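Local coordinates for penicillin-binding protein 1A (Mycobacterium tuberculosis, PDB 5CXW) that builds and cross-links peptidoglycan for the cell wall, the piece modelled here being its penicillin-sensitive transpeptidase part with penicillin V bound, at residues 336-340 and 341-345; 47-50 and 51-55; 105-109 and 110-114. One frame throughout, in Å; residues are numbered along the deposited sequence.

Contact 1: residues 336-340 and 341-345; sequences AAIYG and SGLPS
Gly340, second residue of the turn from Tyr339 to Gly342, extends its carbonyl oxygen to Ser345 on the first turn of helix 343-356. Ser345 OG donates to Gly340 O at 2.7 Å, tilted 30° from the carbonyl plane, and Ser345 N adds a weak second bond to the same oxygen. The hydroxyl gets there because OG stands anti to its own carbonyl carbon (chi1 -69°), beside the backbone N. One residue earlier, Tyr339 O takes the N-H of Gly342 at 2.8 Å, closing a type I beta turn that ends on Gly342, the N-cap residue of the helix. Pro344 CD presses on Tyr339 O at 3.3 Å. Ser341, at the turn's corner, points OG back along Tyr339 CB at 3.9 Å. Ile338 lays its CD1 methyl against Leu343 CD1 at 3.7 Å, while its CG2 branch rests near Pro344 CD; Met60 of strand 60-67 touches both Ile338 and Leu343. Tyr339 and Gly340 also belong to the penicillin V pocket and touch the ligand. With its N-H held by Thr294 OG1 of strand 289-296 and its carbonyl by the helix start, the backbone of Gly340 is gripped at both polar atoms, which would keep this side-chain-less piece of the pocket wall in a defined position.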
loop_
_atom_site.group_PDB
_atom_site.type_symbol
_atom_site.label_atom_id
_atom_site.label_comp_id
_atom_site.label_asym_id
_atom_site.label_seq_id
_atom_site.Cartn_x
_atom_site.Cartn_y
_atom_site.Cartn_z
ATOM N N ALA A 336 12.195 -20.547 -7.007
ATOM C CA ALA A 336 12.438 -19.804 -5.797
ATOM C C ALA A 336 11.160 -19.141 -5.284
ATOM O O ALA A 336 10.385 -18.589 -6.030
ATOM C CB ALA A 336 13.502 -18.722 -6.061
ATOM N N ALA A 337 10.947 -19.211 -3.987
ATOM C CA ALA A 337 9.762 -18.586 -3.439
ATOM C C ALA A 337 9.846 -17.070 -3.738
ATOM O O ALA A 337 10.967 -16.470 -3.632
ATOM C CB ALA A 337 9.669 -18.863 -1.974
ATOM N N ILE A 338 8.705 -16.448 -3.989
ATOM C CA ILE A 338 8.625 -14.972 -4.188
ATOM C C ILE A 338 8.168 -14.335 -2.906
ATOM O O ILE A 338 7.054 -14.635 -2.414
ATOM C CB ILE A 338 7.722 -14.604 -5.352
ATOM C CG1 ILE A 338 8.372 -15.147 -6.648
ATOM C CG2 ILE A 338 7.578 -13.089 -5.504
ATOM C CD1 ILE A 338 7.524 -14.972 -7.901
ATOM N N TYR A 339 9.025 -13.468 -2.341
ATOM C CA TYR A 339 8.664 -12.636 -1.175
ATOM C C TYR A 339 8.501 -11.185 -1.555
ATOM O O TYR A 339 8.906 -10.768 -2.630
ATOM C CB TYR A 339 9.833 -12.714 -0.161
ATOM C CG TYR A 339 10.104 -14.077 0.425
ATOM C CD1 TYR A 339 9.467 -14.501 1.547
ATOM C CD2 TYR A 339 10.977 -14.955 -0.210
ATOM C CE1 TYR A 339 9.699 -15.777 2.052
ATOM C CE2 TYR A 339 11.216 -16.210 0.296
ATOM C CZ TYR A 339 10.576 -16.581 1.426
ATOM O OH TYR A 339 10.794 -17.844 1.925
ATOM N N GLY A 340 7.961 -10.371 -0.667
ATOM C CA GLY A 340 7.850 -8.914 -0.894
ATOM C C GLY A 340 9.147 -8.253 -1.325
ATOM O O GLY A 340 9.144 -7.389 -2.192
ATOM N N SER A 341 10.253 -8.728 -0.753
ATOM C CA SER A 341 11.608 -8.233 -1.090
ATOM C C SER A 341 12.152 -8.686 -2.429
ATOM O O SER A 341 13.261 -8.258 -2.799
ATOM C CB SER A 341 12.581 -8.619 0.021
ATOM O OG SER A 341 12.655 -10.048 0.063
ATOM N N GLY A 342 11.411 -9.536 -3.125
ATOM C CA GLY A 342 11.774 -10.010 -4.433
ATOM C C GLY A 342 11.116 -9.215 -5.533
ATOM O O GLY A 342 11.207 -7.976 -5.573
ATOM N N LEU A 343 10.418 -9.897 -6.432
ATOM C CA LEU A 343 9.799 -9.187 -7.590
ATOM C C LEU A 343 8.974 -7.944 -7.271
ATOM O O LEU A 343 9.095 -6.983 -7.990
ATOM C CB LEU A 343 8.971 -10.108 -8.502
ATOM C CG LEU A 343 9.634 -11.343 -9.066
ATOM C CD1 LEU A 343 8.663 -12.075 -9.983
ATOM C CD2 LEU A 343 10.949 -11.005 -9.775
ATOM N N PRO A 344 8.170 -7.941 -6.160
ATOM C CA PRO A 344 7.397 -6.704 -5.933
ATOM C C PRO A 344 8.296 -5.496 -5.621
ATOM O O PRO A 344 8.035 -4.399 -6.114
ATOM C CB PRO A 344 6.521 -7.041 -4.719
ATOM C CG PRO A 344 6.456 -8.549 -4.709
ATOM C CD PRO A 344 7.812 -8.985 -5.221
ATOM N N SER A 345 9.393 -5.718 -4.906
ATOM C CA SER A 345 10.369 -4.655 -4.619
ATOM C C SER A 345 11.148 -4.262 -5.857
ATOM O O SER A 345 11.423 -3.085 -6.066
ATOM C CB SER A 345 11.282 -5.070 -3.465
ATOM O OG SER A 345 10.604 -5.131 -2.251
#

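Contact 2: residues 47-50 and 51-55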
loop_
_atom_site.group_PDB
_atom_site.type_symbol
_atom_site.label_atom_id
_atom_site.label_comp_id
_atom_site.label_asym_id
_atom_site.label_seq_id
_atom_site.Cartn_x
_atom_site.Cartn_y
_atom_site.Cartn_z
ATOM N N LYS A 47 6.859 -0.733 -17.929
ATOM C CA LYS A 47 8.167 -1.305 -18.196
ATOM C C LYS A 47 8.673 -2.246 -17.094
ATOM O O LYS A 47 9.272 -3.310 -17.386
ATOM C CB LYS A 47 9.188 -0.194 -18.414
ATOM C CG LYS A 47 10.539 -0.739 -18.785
ATOM C CD LYS A 47 11.578 0.381 -19.027
ATOM C CE LYS A 47 13.036 -0.157 -18.950
ATOM N NZ LYS A 47 13.377 -1.273 -17.969
ATOM N N ALA A 48 8.467 -1.826 -15.843
ATOM C CA ALA A 48 8.930 -2.598 -14.704
ATOM C C ALA A 48 8.171 -3.922 -14.635
ATOM O O ALA A 48 8.786 -4.996 -14.450
ATOM C CB ALA A 48 8.716 -1.842 -13.437
ATOM N N VAL A 49 6.852 -3.860 -14.794
ATOM C CA VAL A 49 6.051 -5.087 -14.752
ATOM C C VAL A 49 6.491 -6.034 -15.878
ATOM O O VAL A 49 6.678 -7.231 -15.622
ATOM C CB VAL A 49 4.528 -4.828 -14.843
ATOM C CG1 VAL A 49 3.707 -6.124 -15.015
ATOM C CG2 VAL A 49 4.045 -4.103 -13.625
ATOM N N ALA A 50 6.703 -5.502 -17.080
ATOM C CA ALA A 50 7.066 -6.330 -18.225
ATOM C C ALA A 50 8.423 -6.999 -17.962
ATOM O O ALA A 50 8.562 -8.224 -18.112
ATOM C CB ALA A 50 7.078 -5.492 -19.462
ATOM N N LYS A 51 9.369 -6.210 -17.450
ATOM C CA LYS A 51 10.696 -6.658 -17.190
ATOM C C LYS A 51 10.703 -7.792 -16.170
ATOM O O LYS A 51 11.279 -8.839 -16.414
ATOM C CB LYS A 51 11.566 -5.509 -16.687
ATOM C CG LYS A 51 12.928 -5.930 -16.175
ATOM C CD LYS A 51 13.864 -4.744 -16.012
ATOM C CE LYS A 51 15.200 -5.236 -15.534
ATOM N NZ LYS A 51 16.012 -4.043 -15.175
ATOM N N TYR A 52 10.087 -7.560 -15.017
ATOM C CA TYR A 52 10.179 -8.493 -13.906
ATOM C C TYR A 52 9.250 -9.706 -13.995
ATOM O O TYR A 52 9.521 -10.717 -13.359
ATOM C CB TYR A 52 10.099 -7.741 -12.580
ATOM C CG TYR A 52 11.338 -6.904 -12.416
ATOM C CD1 TYR A 52 12.564 -7.498 -12.209
ATOM C CD2 TYR A 52 11.302 -5.507 -12.515
ATOM C CE1 TYR A 52 13.728 -6.737 -12.141
ATOM C CE2 TYR A 52 12.446 -4.763 -12.409
ATOM C CZ TYR A 52 13.657 -5.374 -12.222
ATOM O OH TYR A 52 14.831 -4.662 -12.132
ATOM N N LEU A 53 8.194 -9.642 -14.800
ATOM C CA LEU A 53 7.345 -10.835 -15.051
ATOM C C LEU A 53 7.775 -11.596 -16.307
ATOM O O LEU A 53 7.214 -12.660 -16.595
ATOM C CB LEU A 53 5.876 -10.461 -15.167
ATOM C CG LEU A 53 5.128 -10.577 -13.823
ATOM C CD1 LEU A 53 5.792 -9.838 -12.689
ATOM C CD2 LEU A 53 3.683 -10.155 -14.051
ATOM N N ASP A 54 8.769 -11.082 -17.035
ATOM C CA ASP A 54 9.264 -11.762 -18.232
ATOM C C ASP A 54 9.879 -13.105 -17.873
ATOM O O ASP A 54 10.659 -13.211 -16.939
ATOM C CB ASP A 54 10.267 -10.890 -19.001
ATOM C CG ASP A 54 10.578 -11.423 -20.346
ATOM O OD1 ASP A 54 9.661 -11.806 -21.106
ATOM O OD2 ASP A 54 11.756 -11.415 -20.675
ATOM N N GLY A 55 9.414 -14.131 -18.568
ATOM C CA GLY A 55 9.924 -15.471 -18.434
ATOM C C GLY A 55 9.385 -16.174 -17.210
ATOM O O GLY A 55 9.879 -17.267 -16.881
HETATM O O HOH W 1 16.228 -2.344 -17.344
#
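Lys47 and Lys51, one helical turn apart, hold a single water between their ammonium groups: Lys51 NZ donates to water 1 at 2.8 Å and Lys47 NZ at 3.1 Å. The two chains run side by side in the same direction. Lys51 is extended, whereas Lys47 folds over at its last torsion (chi4 -35°), which swings Lys47 NZ across to within 4.0 Å of Lys51 CD. Lys47 NZ and Lys51 NZ stay 4.7 Å apart, and a shared acceptor between them probably eases the repulsion of like charges. Lys51 CG lies 3.9 Å above the plane of the Tyr52 ring, over its centre. Ring atom CD2 of Tyr52 also comes within 3.2 Å of Ala48 O, in an oblique approach. All this rides on the final turns of helix 39-53, where ordinary i to i+4 bonds carry the backbone; the one from Tyr52 N to Ala48 O is nearly straight, with 168° at the hydrogen. The helix lies against the transpeptidase sheet through Val49 and Leu53, which point the same way with Val49 CG1 and Leu53 CD2 4.1 Å apart; both pack on strand 60-67, Val49 on Ala62 and Val64, Leu53 on Met60 and Ala62. Ala48 and Tyr52 turn instead to helix 343-356, where Ala48 meets Ala350 and Thr351 while Tyr52 lies against Asp346 and Ile347. Asp54 CB lies 3.3 Å from Ala50 O.

Contact 3: residues 105-109 and 110-114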
loop_
_atom_site.group_PDB
_atom_site.type_symbol
_atom_site.label_atom_id
_atom_site.label_comp_id
_atom_site.label_asym_id
_atom_site.label_seq_id
_atom_site.Cartn_x
_atom_site.Cartn_y
_atom_site.Cartn_z
ATOM N N VAL A 105 0.643 3.034 13.401
ATOM C CA VAL A 105 -0.146 4.245 13.497
ATOM C C VAL A 105 -0.980 4.247 14.759
ATOM O O VAL A 105 -0.986 5.225 15.533
ATOM C CB VAL A 105 -1.079 4.484 12.274
ATOM C CG1 VAL A 105 -1.979 5.655 12.504
ATOM C CG2 VAL A 105 -0.266 4.742 10.998
ATOM N N ALA A 106 -1.735 3.177 14.949
ATOM C CA ALA A 106 -2.635 3.084 16.093
ATOM C C ALA A 106 -1.891 3.236 17.432
ATOM O O ALA A 106 -2.381 3.907 18.351
ATOM C CB ALA A 106 -3.353 1.752 16.108
ATOM N N ALA A 107 -0.737 2.585 17.516
ATOM C CA ALA A 107 0.062 2.625 18.705
ATOM C C ALA A 107 0.515 4.050 19.007
ATOM O O ALA A 107 0.411 4.572 20.144
ATOM C CB ALA A 107 1.258 1.715 18.558
ATOM N N LEU A 108 1.095 4.694 18.010
ATOM C CA LEU A 108 1.623 6.027 18.177
ATOM C C LEU A 108 0.502 6.985 18.590
ATOM O O LEU A 108 0.717 7.869 19.413
ATOM C CB LEU A 108 2.293 6.501 16.890
ATOM C CG LEU A 108 3.615 5.810 16.583
ATOM C CD1 LEU A 108 3.927 5.919 15.100
ATOM C CD2 LEU A 108 4.715 6.453 17.325
ATOM N N GLU A 109 -0.697 6.781 18.053
ATOM C CA GLU A 109 -1.845 7.627 18.389
ATOM C C GLU A 109 -2.243 7.487 19.896
ATOM O O GLU A 109 -2.947 8.363 20.468
ATOM C CB GLU A 109 -2.977 7.307 17.450
ATOM C CG GLU A 109 -2.764 7.911 16.075
ATOM C CD GLU A 109 -3.884 7.661 15.109
ATOM O OE1 GLU A 109 -4.721 6.808 15.404
ATOM O OE2 GLU A 109 -3.909 8.325 14.046
ATOM N N GLN A 110 -1.866 6.379 20.524
ATOM C CA GLN A 110 -2.142 6.098 21.921
ATOM C C GLN A 110 -0.986 6.403 22.820
ATOM O O GLN A 110 -0.985 6.049 23.982
ATOM C CB GLN A 110 -2.573 4.662 22.089
ATOM C CG GLN A 110 -3.900 4.395 21.462
ATOM C CD GLN A 110 -4.439 2.989 21.705
ATOM O OE1 GLN A 110 -4.129 2.285 22.707
ATOM N NE2 GLN A 110 -5.335 2.597 20.805
ATOM N N GLY A 111 0.071 6.978 22.271
ATOM C CA GLY A 111 1.223 7.369 23.056
ATOM C C GLY A 111 2.146 6.221 23.356
ATOM O O GLY A 111 2.831 6.201 24.380
ATOM N N ILE A 112 2.196 5.257 22.434
ATOM C CA ILE A 112 3.135 4.155 22.455
ATOM C C ILE A 112 4.114 4.458 21.306
ATOM O O ILE A 112 3.744 4.327 20.108
ATOM C CB ILE A 112 2.464 2.744 22.281
ATOM C CG1 ILE A 112 1.420 2.521 23.380
ATOM C CG2 ILE A 112 3.501 1.620 22.297
ATOM C CD1 ILE A 112 0.474 1.375 23.115
ATOM N N GLY A 113 5.339 4.817 21.655
ATOM C CA GLY A 113 6.237 5.337 20.657
ATOM C C GLY A 113 7.217 4.334 20.092
ATOM O O GLY A 113 7.215 3.142 20.487
ATOM N N LEU A 114 8.108 4.833 19.228
ATOM C CA LEU A 114 9.009 3.924 18.475
ATOM C C LEU A 114 9.948 3.133 19.348
ATOM O O LEU A 114 10.380 2.066 18.959
ATOM C CB LEU A 114 9.772 4.672 17.385
ATOM C CG LEU A 114 8.967 5.259 16.277
ATOM C CD1 LEU A 114 9.887 5.857 15.235
ATOM C CD2 LEU A 114 7.968 4.314 15.625
HETATM O O HOH W 2 -5.202 4.201 18.402
#
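Ala107 and Ile112 face each other across a Schellman motif that finishes helix 100-109, their CB atoms 4.0 Å apart. This is the apolar pair that such a turn brings together, one residue from the last helical turn and one from just beyond the glycine. Both reach on to Leu158 of helix 152-161, so the end of helix 100-109 and the loop after it both pack on that helix. The backbone behind the pair is wound by Gly111, whose positive phi of 80° lets the chain reverse. Ile112 N then bonds back to Ala107 O at 3.0 Å and Gly111 N to Leu108 O at 3.1 Å. Ala107 O has a second donor, Gln110 N, and the two N-H groups come to it from opposite faces of its carbonyl plane. Leu108 sets off away from the loop, yet its CG, anti to the carbonyl carbon (chi1 -72°), carries CD2 back to it. There Leu108 CD2 lies 3.8 Å from Gly113 CA and 4.2 Å from Leu114 CD2. The same leucine packs on Val262 and Val266 of helix 260-270, while Leu114 touches Asn265 of that helix. The Ile112 carbonyl faces Leu108 too, its oxygen taking a CA-H...O contact from Leu108 CA at 3.3 Å. Gln110 stretches its extended chain back along the helix, with CG 3.5 Å from Ala106 O. Its amide is held at both ends: OE1 accepts from the backbone N of Asn163, and NE2 donates to water 2, which in turn donates to Ala106 O at 2.8 Å.

In the fold
Contacts 1 and 2 meet in the model: Leu343 CD1 packs on Tyr52 O at 3.7 Å, and both lie along strand 60-67 and helix 343-356, with Met60 touching Leu343 and Leu53 alike. Contact 3 stands apart, its centre about 30 Å from the centre of contact 1 and about 39 Å from that of contact 2, among helices 152-161, 165-176 and 260-270. Contact 1 opens a helix with turn and capping bonds, contact 3 closes another with a Schellman motif, and contact 2 keeps regular i to i+4 bonds. Contact 2 has the most exposed residues, two water-bridged lysines among them; only contact 1 borders the penicillin pocket.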